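Local coordinates for protein 2-c-methyl-d-erythritol 2,4-cyclodiphosphate synthase (Plasmodium falciparum, PDB 4C81) that catalyses the cyclisation of 4-diphosphocytidyl-2-C-methyl-D-erythritol 2-phosphate to 2-C-methyl-D-erythritol 2,4-cyclodiphosphate, releasing CMP on the way to isoprenoid precursors, at residues Y66-D71 with I171-N176; G75-L80 with Y110-D115; N132-I137 with I152-K157. The protein carries 1 engineered substitution. One frame throughout, in Å; residues are numbered along the deposited sequence.

Interaction 1. Residues Y66-D71 with I171-N176; sequences YHSIVD and IECFAN. With ZN (zinc ion), chain B; ZN (zinc ion), chain C.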
loop_
_atom_site.group_PDB
_atom_site.type_symbol
_atom_site.label_atom_id
_atom_site.label_comp_id
_atom_site.label_asym_id
_atom_site.label_seq_id
_atom_site.Cartn_x
_atom_site.Cartn_y
_atom_site.Cartn_z
ATOM N N TYR A 66 12.310 -2.575 -9.755
ATOM C CA TYR A 66 13.170 -1.396 -9.867
ATOM C C TYR A 66 12.373 -0.107 -10.053
ATOM O O TYR A 66 12.692 0.912 -9.434
ATOM C CB TYR A 66 14.186 -1.550 -11.010
ATOM C CG TYR A 66 15.427 -2.384 -10.699
ATOM C CD1 TYR A 66 15.698 -2.860 -9.412
ATOM C CD2 TYR A 66 16.357 -2.655 -11.698
ATOM C CE1 TYR A 66 16.838 -3.603 -9.142
ATOM C CE2 TYR A 66 17.503 -3.396 -11.433
ATOM C CZ TYR A 66 17.735 -3.866 -10.159
ATOM O OH TYR A 66 18.868 -4.596 -9.896
ATOM N N HIS A 67 11.341 -0.152 -10.894
ATOM C CA HIS A 67 10.531 1.033 -11.166
ATOM C C HIS A 67 9.767 1.479 -9.917
ATOM O O HIS A 67 9.754 2.669 -9.587
ATOM C CB HIS A 67 9.563 0.802 -12.330
ATOM C CG HIS A 67 10.234 0.418 -13.613
ATOM N ND1 HIS A 67 9.535 -0.011 -14.720
ATOM C CD2 HIS A 67 11.544 0.375 -13.954
ATOM C CE1 HIS A 67 10.384 -0.295 -15.691
ATOM N NE2 HIS A 67 11.609 -0.068 -15.253
ATOM N N SER A 68 9.143 0.535 -9.215
ATOM C CA SER A 68 8.395 0.880 -8.003
ATOM C C SER A 68 9.320 1.383 -6.890
ATOM O O SER A 68 8.952 2.289 -6.148
ATOM C CB SER A 68 7.556 -0.301 -7.508
ATOM O OG SER A 68 8.368 -1.341 -7.013
ATOM N N ILE A 69 10.516 0.806 -6.781
ATOM C CA ILE A 69 11.512 1.297 -5.820
ATOM C C ILE A 69 11.880 2.758 -6.114
ATOM O O ILE A 69 11.895 3.591 -5.205
ATOM C CB ILE A 69 12.783 0.415 -5.805
ATOM C CG1 ILE A 69 12.495 -0.926 -5.129
ATOM C CG2 ILE A 69 13.922 1.118 -5.061
ATOM C CD1 ILE A 69 13.556 -1.977 -5.376
ATOM N N VAL A 70 12.158 3.069 -7.380
ATOM C CA VAL A 70 12.483 4.444 -7.780
ATOM C C VAL A 70 11.356 5.404 -7.402
ATOM O O VAL A 70 11.599 6.420 -6.753
ATOM C CB VAL A 70 12.783 4.557 -9.286
ATOM C CG1 VAL A 70 12.890 6.016 -9.709
ATOM C CG2 VAL A 70 14.066 3.828 -9.608
ATOM N N ASP A 71 10.122 5.067 -7.762
ATOM C CA ASP A 71 8.996 5.953 -7.461
ATOM C C ASP A 71 8.684 6.041 -5.965
ATOM O O ASP A 71 8.127 7.041 -5.513
ATOM C CB ASP A 71 7.759 5.574 -8.281
ATOM C CG ASP A 71 7.838 6.082 -9.717
ATOM O OD1 ASP A 71 8.621 7.020 -9.999
ATOM O OD2 ASP A 71 7.103 5.548 -10.568
ATOM N N ILE A 171 1.658 -8.288 -13.990
ATOM C CA ILE A 171 2.258 -8.419 -12.658
ATOM C C ILE A 171 2.391 -7.025 -12.051
ATOM O O ILE A 171 2.544 -6.038 -12.775
ATOM C CB ILE A 171 3.641 -9.110 -12.699
ATOM C CG1 ILE A 171 4.597 -8.400 -13.671
ATOM C CG2 ILE A 171 3.483 -10.583 -13.094
ATOM C CD1 ILE A 171 6.016 -8.933 -13.637
ATOM N N GLU A 172 2.329 -6.936 -10.728
ATOM C CA GLU A 172 2.423 -5.628 -10.080
ATOM C C GLU A 172 3.261 -5.658 -8.814
ATOM O O GLU A 172 3.543 -6.722 -8.251
ATOM C CB GLU A 172 1.037 -5.000 -9.854
ATOM C CG GLU A 172 0.125 -5.663 -8.843
ATOM C CD GLU A 172 -1.242 -4.969 -8.752
ATOM O OE1 GLU A 172 -1.653 -4.314 -9.737
ATOM O OE2 GLU A 172 -1.899 -5.083 -7.695
ATOM N N CYS A 173 3.709 -4.474 -8.413
ATOM C CA CYS A 173 4.625 -4.326 -7.286
ATOM C C CYS A 173 4.239 -3.104 -6.467
ATOM O O CYS A 173 3.926 -2.052 -7.031
ATOM C CB CYS A 173 6.071 -4.169 -7.785
ATOM S SG CYS A 173 7.305 -4.244 -6.465
ATOM N N PHE A 174 4.254 -3.262 -5.144
ATOM C CA PHE A 174 4.202 -2.153 -4.199
ATOM C C PHE A 174 5.515 -2.117 -3.437
ATOM O O PHE A 174 5.891 -3.097 -2.810
ATOM C CB PHE A 174 3.055 -2.335 -3.202
ATOM C CG PHE A 174 1.701 -2.159 -3.805
ATOM C CD1 PHE A 174 1.094 -3.203 -4.485
ATOM C CD2 PHE A 174 1.033 -0.947 -3.705
ATOM C CE1 PHE A 174 -0.167 -3.046 -5.054
ATOM C CE2 PHE A 174 -0.227 -0.786 -4.267
ATOM C CZ PHE A 174 -0.823 -1.833 -4.944
ATOM N N ALA A 175 6.214 -0.991 -3.502
ATOM C CA ALA A 175 7.466 -0.817 -2.779
ATOM C C ALA A 175 7.249 0.234 -1.700
ATOM O O ALA A 175 6.773 1.320 -1.994
ATOM C CB ALA A 175 8.571 -0.379 -3.729
ATOM N N ASN A 176 7.596 -0.104 -0.460
ATOM C CA ASN A 176 7.412 0.777 0.683
ATOM C C ASN A 176 8.758 1.060 1.315
ATOM O O ASN A 176 9.522 0.137 1.591
ATOM C CB ASN A 176 6.498 0.124 1.713
ATOM C CG ASN A 176 5.175 -0.289 1.125
ATOM O OD1 ASN A 176 4.207 0.467 1.170
ATOM N ND2 ASN A 176 5.130 -1.484 0.540
HETATM ZN ZN ZN B . 7.488 0.068 -14.940
HETATM ZN ZN ZN C . -3.886 -3.863 -10.316
HETATM O O HOH W 1 7.149 1.855 -15.033
#
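Ser68 OG, buried where the helix faces Cys173 and Ala175, shares its hydrogen bonding between two backbone carbonyls of the preceding turn, Ile64 O and Ile65 O. Its first torsion, 69°, tucks the hydroxyl between backbone N and carbonyl carbon, within range of that turn. From the strand side Cys173 SG comes to 3.1 Å from Ser68 OG, while the methyl of Ala175 packs against the same oxygen, Ala175 CB to Ser68 OG 3.4 Å. The thiol gets there because it lies anti to its backbone N, chi1 -171°. Ala175 CB also reaches past Ser68 to the next residue, 3.8 Å from Ile69 N and 4.2 Å from Ile69 CG1. These small side chains let helix 64-77 lie down on the central strand 170-181 of the mixed sheet, their short segment axes 7.3 Å apart and inclined by 35°. The rest of the Ile69 side chain packs on Leu102, Ile121 and Ile141, in the hydrophobic layer between sheet and helices. One residue before Ser68, His67 ND1 binds a zinc ion at 2.1 Å, together with Asp15, His17 and a water. Phe174 points away from the helix and meets Phe174 of both other subunits edge-to-face. Beside it, Glu172 OE1 binds a second zinc ion at 2.4 Å, shared with His159 of the second subunit.

Interaction 2. Residues G75-L80 with Y110-D115; sequences GALGSL and YKKNYD
Lys112 curls back on itself to bring its ammonium group over Leu77, bending in the same sense at all four side-chain torsions, from -62° at chi1 to -80° at chi3. The folded chain carries Lys112 NZ to 3.8 Å from Leu77 O, too long for a hydrogen bond, and to 4.1 Å from Leu77 CB. That carbonyl belongs to the C-terminal end of helix 64-77, where the helix dipole would be expected to favour a nearby positive charge. The rest of the contact is apolar: the Leu77 and Tyr114 side chains lie alongside each other, running opposite ways, with the branch methyl Leu77 CD2 3.7 Å from Tyr114 CD2 and 4.0 Å from Tyr114 CE2. Each segment contains the end of a helix, closed by a Schellman motif. Gly78 leaves helix 64-77 with a positive phi of 77° and its N bonds back to Gly75 O at 3.2 Å; Asn113, also at positive phi, is the C-prime residue of helix 97-111, its N bonded to Tyr110 O at 3.0 Å. The second of these turns feeds straight into strand 114-124, so Tyr114 is the first strand residue and its ring packs on Leu77 of one helix end and Ile109 of the other. Leu108 and Leu179 pack against Leu77, and Leu179 and Pro181 against the tyrosine. The ring's hydroxyl is hydrogen-bonded to Gly7 O and, weakly, to Arg9 NE.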
loop_
_atom_site.group_PDB
_atom_site.type_symbol
_atom_site.label_atom_id
_atom_site.label_comp_id
_atom_site.label_asym_id
_atom_site.label_seq_id
_atom_site.Cartn_x
_atom_site.Cartn_y
_atom_site.Cartn_z
ATOM N N GLY A 75 8.708 9.571 -4.430
ATOM C CA GLY A 75 7.504 9.873 -3.669
ATOM C C GLY A 75 7.813 10.335 -2.255
ATOM O O GLY A 75 7.244 11.315 -1.767
ATOM N N ALA A 76 8.729 9.634 -1.597
ATOM C CA ALA A 76 9.140 9.976 -0.238
ATOM C C ALA A 76 9.702 11.396 -0.138
ATOM O O ALA A 76 9.441 12.096 0.841
ATOM C CB ALA A 76 10.169 8.976 0.266
ATOM N N LEU A 77 10.454 11.808 -1.156
ATOM C CA LEU A 77 11.129 13.107 -1.159
ATOM C C LEU A 77 10.290 14.232 -1.772
ATOM O O LEU A 77 10.699 15.395 -1.750
ATOM C CB LEU A 77 12.467 12.992 -1.897
ATOM C CG LEU A 77 13.504 12.118 -1.192
ATOM C CD1 LEU A 77 14.632 11.724 -2.141
ATOM C CD2 LEU A 77 14.054 12.818 0.045
ATOM N N GLY A 78 9.121 13.896 -2.312
ATOM C CA GLY A 78 8.266 14.889 -2.953
ATOM C C GLY A 78 8.725 15.303 -4.339
ATOM O O GLY A 78 8.300 16.343 -4.847
ATOM N N SER A 79 9.608 14.512 -4.943
ATOM C CA SER A 79 10.100 14.799 -6.284
ATOM C C SER A 79 9.057 14.371 -7.304
ATOM O O SER A 79 8.156 13.592 -6.991
ATOM C CB SER A 79 11.417 14.065 -6.552
ATOM O OG SER A 79 12.442 14.505 -5.678
ATOM N N LEU A 80 9.179 14.885 -8.522
ATOM C CA LEU A 80 8.336 14.431 -9.620
ATOM C C LEU A 80 8.730 12.988 -9.941
ATOM O O LEU A 80 9.898 12.618 -9.809
ATOM C CB LEU A 80 8.506 15.326 -10.850
ATOM C CG LEU A 80 8.248 16.824 -10.664
ATOM C CD1 LEU A 80 8.444 17.565 -11.977
ATOM C CD2 LEU A 80 6.856 17.078 -10.110
ATOM N N TYR A 110 21.073 11.044 -1.520
ATOM C CA TYR A 110 22.332 11.550 -0.987
ATOM C C TYR A 110 22.377 13.075 -0.973
ATOM O O TYR A 110 22.732 13.673 0.043
ATOM C CB TYR A 110 23.516 11.006 -1.787
ATOM C CG TYR A 110 24.852 11.361 -1.175
ATOM C CD1 TYR A 110 25.448 10.531 -0.230
ATOM C CD2 TYR A 110 25.511 12.535 -1.530
ATOM C CE1 TYR A 110 26.674 10.857 0.342
ATOM C CE2 TYR A 110 26.734 12.870 -0.962
ATOM C CZ TYR A 110 27.310 12.027 -0.028
ATOM O OH TYR A 110 28.520 12.353 0.536
ATOM N N LYS A 111 22.009 13.706 -2.086
ATOM C CA LYS A 111 22.075 15.170 -2.173
ATOM C C LYS A 111 21.026 15.869 -1.299
ATOM O O LYS A 111 21.176 17.048 -0.982
ATOM C CB LYS A 111 22.004 15.651 -3.631
ATOM C CG LYS A 111 20.616 15.743 -4.247
ATOM C CD LYS A 111 20.714 15.927 -5.756
ATOM C CE LYS A 111 19.381 16.333 -6.363
ATOM N NZ LYS A 111 19.345 16.114 -7.838
ATOM N N LYS A 112 19.974 15.146 -0.905
ATOM C CA LYS A 112 18.968 15.685 0.020
ATOM C C LYS A 112 19.291 15.371 1.490
ATOM O O LYS A 112 18.478 15.650 2.377
ATOM C CB LYS A 112 17.575 15.161 -0.348
ATOM C CG LYS A 112 17.091 15.582 -1.737
ATOM C CD LYS A 112 16.664 17.047 -1.794
ATOM C CE LYS A 112 15.262 17.263 -1.245
ATOM N NZ LYS A 112 14.216 16.665 -2.119
ATOM N N ASN A 113 20.477 14.798 1.726
ATOM C CA ASN A 113 20.963 14.483 3.069
ATOM C C ASN A 113 20.101 13.435 3.787
ATOM O O ASN A 113 19.800 13.568 4.976
ATOM C CB ASN A 113 21.088 15.767 3.907
ATOM C CG ASN A 113 22.203 15.689 4.934
ATOM O OD1 ASN A 113 22.042 16.112 6.079
ATOM N ND2 ASN A 113 23.345 15.149 4.526
ATOM N N TYR A 114 19.712 12.391 3.052
ATOM C CA TYR A 114 18.955 11.270 3.609
ATOM C C TYR A 114 19.727 9.958 3.441
ATOM O O TYR A 114 20.599 9.843 2.576
ATOM C CB TYR A 114 17.577 11.156 2.933
ATOM C CG TYR A 114 16.514 12.042 3.539
ATOM C CD1 TYR A 114 15.769 11.617 4.633
ATOM C CD2 TYR A 114 16.244 13.300 3.012
ATOM C CE1 TYR A 114 14.795 12.423 5.199
ATOM C CE2 TYR A 114 15.274 14.119 3.570
ATOM C CZ TYR A 114 14.549 13.674 4.663
ATOM O OH TYR A 114 13.582 14.478 5.215
ATOM N N ASP A 115 19.416 8.995 4.306
ATOM C CA ASP A 115 19.811 7.599 4.136
ATOM C C ASP A 115 18.526 6.804 3.989
ATOM O O ASP A 115 17.485 7.226 4.483
ATOM C CB ASP A 115 20.556 7.078 5.367
ATOM C CG ASP A 115 21.923 7.704 5.540
ATOM O OD1 ASP A 115 22.676 7.781 4.549
ATOM O OD2 ASP A 115 22.249 8.098 6.679
#

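Interaction 3. Residues N132-I137 with I152-K157; sequences NIRKNI and ISVKGK. With CDP (cytidine-5'-diphosphate), chain D.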
loop_
_atom_site.group_PDB
_atom_site.type_symbol
_atom_site.label_atom_id
_atom_site.label_comp_id
_atom_site.label_asym_id
_atom_site.label_seq_id
_atom_site.Cartn_x
_atom_site.Cartn_y
_atom_site.Cartn_z
ATOM N N ASN A 132 12.277 -18.123 -5.126
ATOM C CA ASN A 132 13.380 -18.789 -5.830
ATOM C C ASN A 132 14.466 -17.828 -6.320
ATOM O O ASN A 132 15.595 -18.253 -6.570
ATOM C CB ASN A 132 12.859 -19.599 -7.025
ATOM C CG ASN A 132 11.994 -20.788 -6.612
ATOM O OD1 ASN A 132 11.220 -21.307 -7.419
ATOM N ND2 ASN A 132 12.127 -21.227 -5.364
ATOM N N ILE A 133 14.126 -16.547 -6.467
ATOM C CA ILE A 133 15.077 -15.540 -6.954
ATOM C C ILE A 133 15.308 -14.399 -5.950
ATOM O O ILE A 133 15.986 -13.415 -6.275
ATOM C CB ILE A 133 14.654 -14.972 -8.345
ATOM C CG1 ILE A 133 13.253 -14.345 -8.299
ATOM C CG2 ILE A 133 14.701 -16.078 -9.398
ATOM C CD1 ILE A 133 12.851 -13.633 -9.582
ATOM N N ARG A 134 14.786 -14.560 -4.731
ATOM C CA ARG A 134 14.864 -13.537 -3.682
ATOM C C ARG A 134 16.292 -13.078 -3.406
ATOM O O ARG A 134 16.563 -11.878 -3.371
ATOM C CB ARG A 134 14.236 -14.049 -2.378
ATOM C CG ARG A 134 14.459 -13.129 -1.181
ATOM C CD ARG A 134 13.959 -13.721 0.121
ATOM N NE ARG A 134 12.588 -13.314 0.425
ATOM C CZ ARG A 134 11.526 -14.120 0.478
ATOM N NH1 ARG A 134 11.625 -15.432 0.261
ATOM N NH2 ARG A 134 10.342 -13.602 0.774
ATOM N N LYS A 135 17.193 -14.036 -3.198
ATOM C CA LYS A 135 18.589 -13.728 -2.862
ATOM C C LYS A 135 19.245 -12.846 -3.921
ATOM O O LYS A 135 19.935 -11.880 -3.592
ATOM C CB LYS A 135 19.398 -15.017 -2.682
ATOM C CG LYS A 135 19.075 -15.790 -1.410
ATOM N N ASN A 136 19.017 -13.187 -5.188
ATOM C CA ASN A 136 19.556 -12.437 -6.319
ATOM C C ASN A 136 18.974 -11.024 -6.389
ATOM O O ASN A 136 19.700 -10.052 -6.589
ATOM C CB ASN A 136 19.268 -13.192 -7.626
ATOM C CG ASN A 136 20.172 -12.766 -8.777
ATOM O OD1 ASN A 136 20.814 -11.717 -8.739
ATOM N ND2 ASN A 136 20.220 -13.593 -9.816
ATOM N N ILE A 137 17.658 -10.916 -6.224
ATOM C CA ILE A 137 16.989 -9.612 -6.245
ATOM C C ILE A 137 17.531 -8.716 -5.133
ATOM O O ILE A 137 17.889 -7.558 -5.373
ATOM C CB ILE A 137 15.459 -9.754 -6.096
ATOM C CG1 ILE A 137 14.858 -10.392 -7.349
ATOM C CG2 ILE A 137 14.810 -8.391 -5.853
ATOM C CD1 ILE A 137 13.406 -10.782 -7.192
ATOM N N ILE A 152 16.593 -4.693 3.208
ATOM C CA ILE A 152 15.733 -5.022 2.061
ATOM C C ILE A 152 14.880 -6.270 2.314
ATOM O O ILE A 152 15.379 -7.295 2.780
ATOM C CB ILE A 152 16.574 -5.273 0.791
ATOM C CG1 ILE A 152 17.492 -4.080 0.504
ATOM C CG2 ILE A 152 15.671 -5.546 -0.409
ATOM C CD1 ILE A 152 18.528 -4.365 -0.564
ATOM N N SER A 153 13.591 -6.163 1.998
ATOM C CA SER A 153 12.678 -7.297 1.978
ATOM C C SER A 153 11.982 -7.333 0.626
ATOM O O SER A 153 11.548 -6.296 0.122
ATOM C CB SER A 153 11.631 -7.166 3.078
ATOM O OG SER A 153 10.579 -8.098 2.897
ATOM N N VAL A 154 11.891 -8.526 0.044
ATOM C CA VAL A 154 11.088 -8.750 -1.156
ATOM C C VAL A 154 10.276 -10.035 -0.983
ATOM O O VAL A 154 10.818 -11.078 -0.605
ATOM C CB VAL A 154 11.948 -8.801 -2.438
ATOM C CG1 VAL A 154 12.935 -9.961 -2.398
ATOM C CG2 VAL A 154 11.054 -8.890 -3.671
ATOM N N LYS A 155 8.971 -9.929 -1.236
ATOM C CA LYS A 155 8.024 -11.021 -1.027
ATOM C C LYS A 155 7.080 -11.081 -2.220
ATOM O O LYS A 155 6.755 -10.043 -2.809
ATOM C CB LYS A 155 7.203 -10.790 0.252
ATOM C CG LYS A 155 7.964 -10.132 1.403
ATOM C CD LYS A 155 7.173 -10.147 2.714
ATOM C CE LYS A 155 5.985 -9.197 2.702
ATOM N NZ LYS A 155 6.368 -7.760 2.618
ATOM N N GLY A 156 6.631 -12.290 -2.557
ATOM C CA GLY A 156 5.668 -12.504 -3.629
ATOM C C GLY A 156 4.398 -13.165 -3.130
ATOM O O GLY A 156 4.438 -13.985 -2.213
ATOM N N LYS A 157 3.274 -12.781 -3.731
ATOM C CA LYS A 157 1.964 -13.372 -3.462
ATOM C C LYS A 157 1.230 -13.549 -4.781
ATOM O O LYS A 157 1.284 -12.669 -5.638
ATOM C CB LYS A 157 1.140 -12.454 -2.554
ATOM C CG LYS A 157 1.684 -12.299 -1.143
ATOM C CD LYS A 157 1.412 -13.523 -0.280
ATOM C CE LYS A 157 -0.054 -13.617 0.121
ATOM N NZ LYS A 157 -0.267 -14.556 1.253
HETATM O O3B CDP D . -2.303 -19.184 -0.658
HETATM P PB CDP D . -1.086 -18.447 0.120
HETATM O O1B CDP D . -1.805 -17.433 1.121
HETATM O O2B CDP D . -0.217 -19.398 0.860
HETATM O O3A CDP D . -0.301 -17.506 -0.931
HETATM P PA CDP D . 0.126 -17.961 -2.420
HETATM O O1A CDP D . -0.509 -19.239 -2.809
HETATM O O2A CDP D . -0.036 -16.779 -3.291
HETATM O "O5'" CDP D . 1.706 -18.216 -2.260
HETATM C "C5'" CDP D . 2.261 -18.854 -1.103
HETATM C "C4'" CDP D . 3.764 -18.576 -1.018
HETATM O "O4'" CDP D . 4.330 -18.849 -2.324
HETATM C "C3'" CDP D . 4.042 -17.095 -0.777
HETATM O "O3'" CDP D . 4.039 -16.802 0.625
HETATM C "C2'" CDP D . 5.443 -16.955 -1.359
HETATM O "O2'" CDP D . 6.420 -17.404 -0.413
HETATM C "C1'" CDP D . 5.428 -17.916 -2.558
HETATM N N1 CDP D . 5.256 -17.122 -3.813
HETATM C C2 CDP D . 6.341 -16.370 -4.300
HETATM O O2 CDP D . 7.416 -16.363 -3.702
HETATM N N3 CDP D . 6.191 -15.625 -5.470
HETATM C C4 CDP D . 4.986 -15.604 -6.168
HETATM N N4 CDP D . 4.896 -14.878 -7.279
HETATM C C5 CDP D . 3.908 -16.348 -5.699
HETATM C C6 CDP D . 4.037 -17.100 -4.531
HETATM O O HOH W 2 12.903 -10.812 1.780
#
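Arg134 and Val154 carry this contact between the helix and the last strand of a beta-alpha-beta unit, in which helix 130-145 links the parallel neighbours 114-124 and 152-157. The hydrogen bonds centre on one carbonyl. Arg134 NE and Arg134 NH2 both reach Val154 O, at 3.0 Å and 2.9 Å. Both bonds are weak, their N-H...O angles only 122° and 121°. A water broadens the grip, accepting from Arg134 NE at 2.9 Å and from Val154 N at 3.0 Å, so the arginine is tied to both polar backbone atoms of the valine. The stronger demand on the guanidinium comes from the third subunit, where Asp81 forms a salt bridge with NH2 and Thr84 a hydrogen bond with NH1. Because Asp81 of that subunit also hydrogen-bonds the CDP, Arg134 stands as a second-shell residue of the nucleotide pocket. The apolar packing lies nearer the helix backbone. With CG anti to the backbone N, chi1 171°, the arginine runs its aliphatic part past the valine, Arg134 CG to Val154 CG1 3.7 Å, and Ile137 CG2 meets the same methyl at 4.2 Å. Farther along the strand come the ligand contacts. Gly156, bare of a side chain, lets the cytosine come in close over the backbone. Lys157, salt-bridged to Asp15 of the third subunit, sends its NZ to the terminal phosphate, a weak hydrogen bond of 3.3 Å to CDP O1B.

How the interactions relate
From the N terminus, helix 64-77 supplies the first half of two contacts: 66-71 opens interaction 1, and a few residues on 75-80 opens interaction 2. The chain runs through helix 97-111 and closes interaction 2 at 110-115, as it enters strand 114-124. Next comes helix 130-145, whose residues 132-137 open interaction 3; strand 152-157 closes it. Only then does strand 170-181 return to close interaction 1, whose long loop therefore encloses the other two, which follow in series without crossing. All three reach the same mixed sheet. Interactions 2 and 3 lie on opposite sides of the chain's centre, about 25 Å apart between centres, with interaction 1 near the middle.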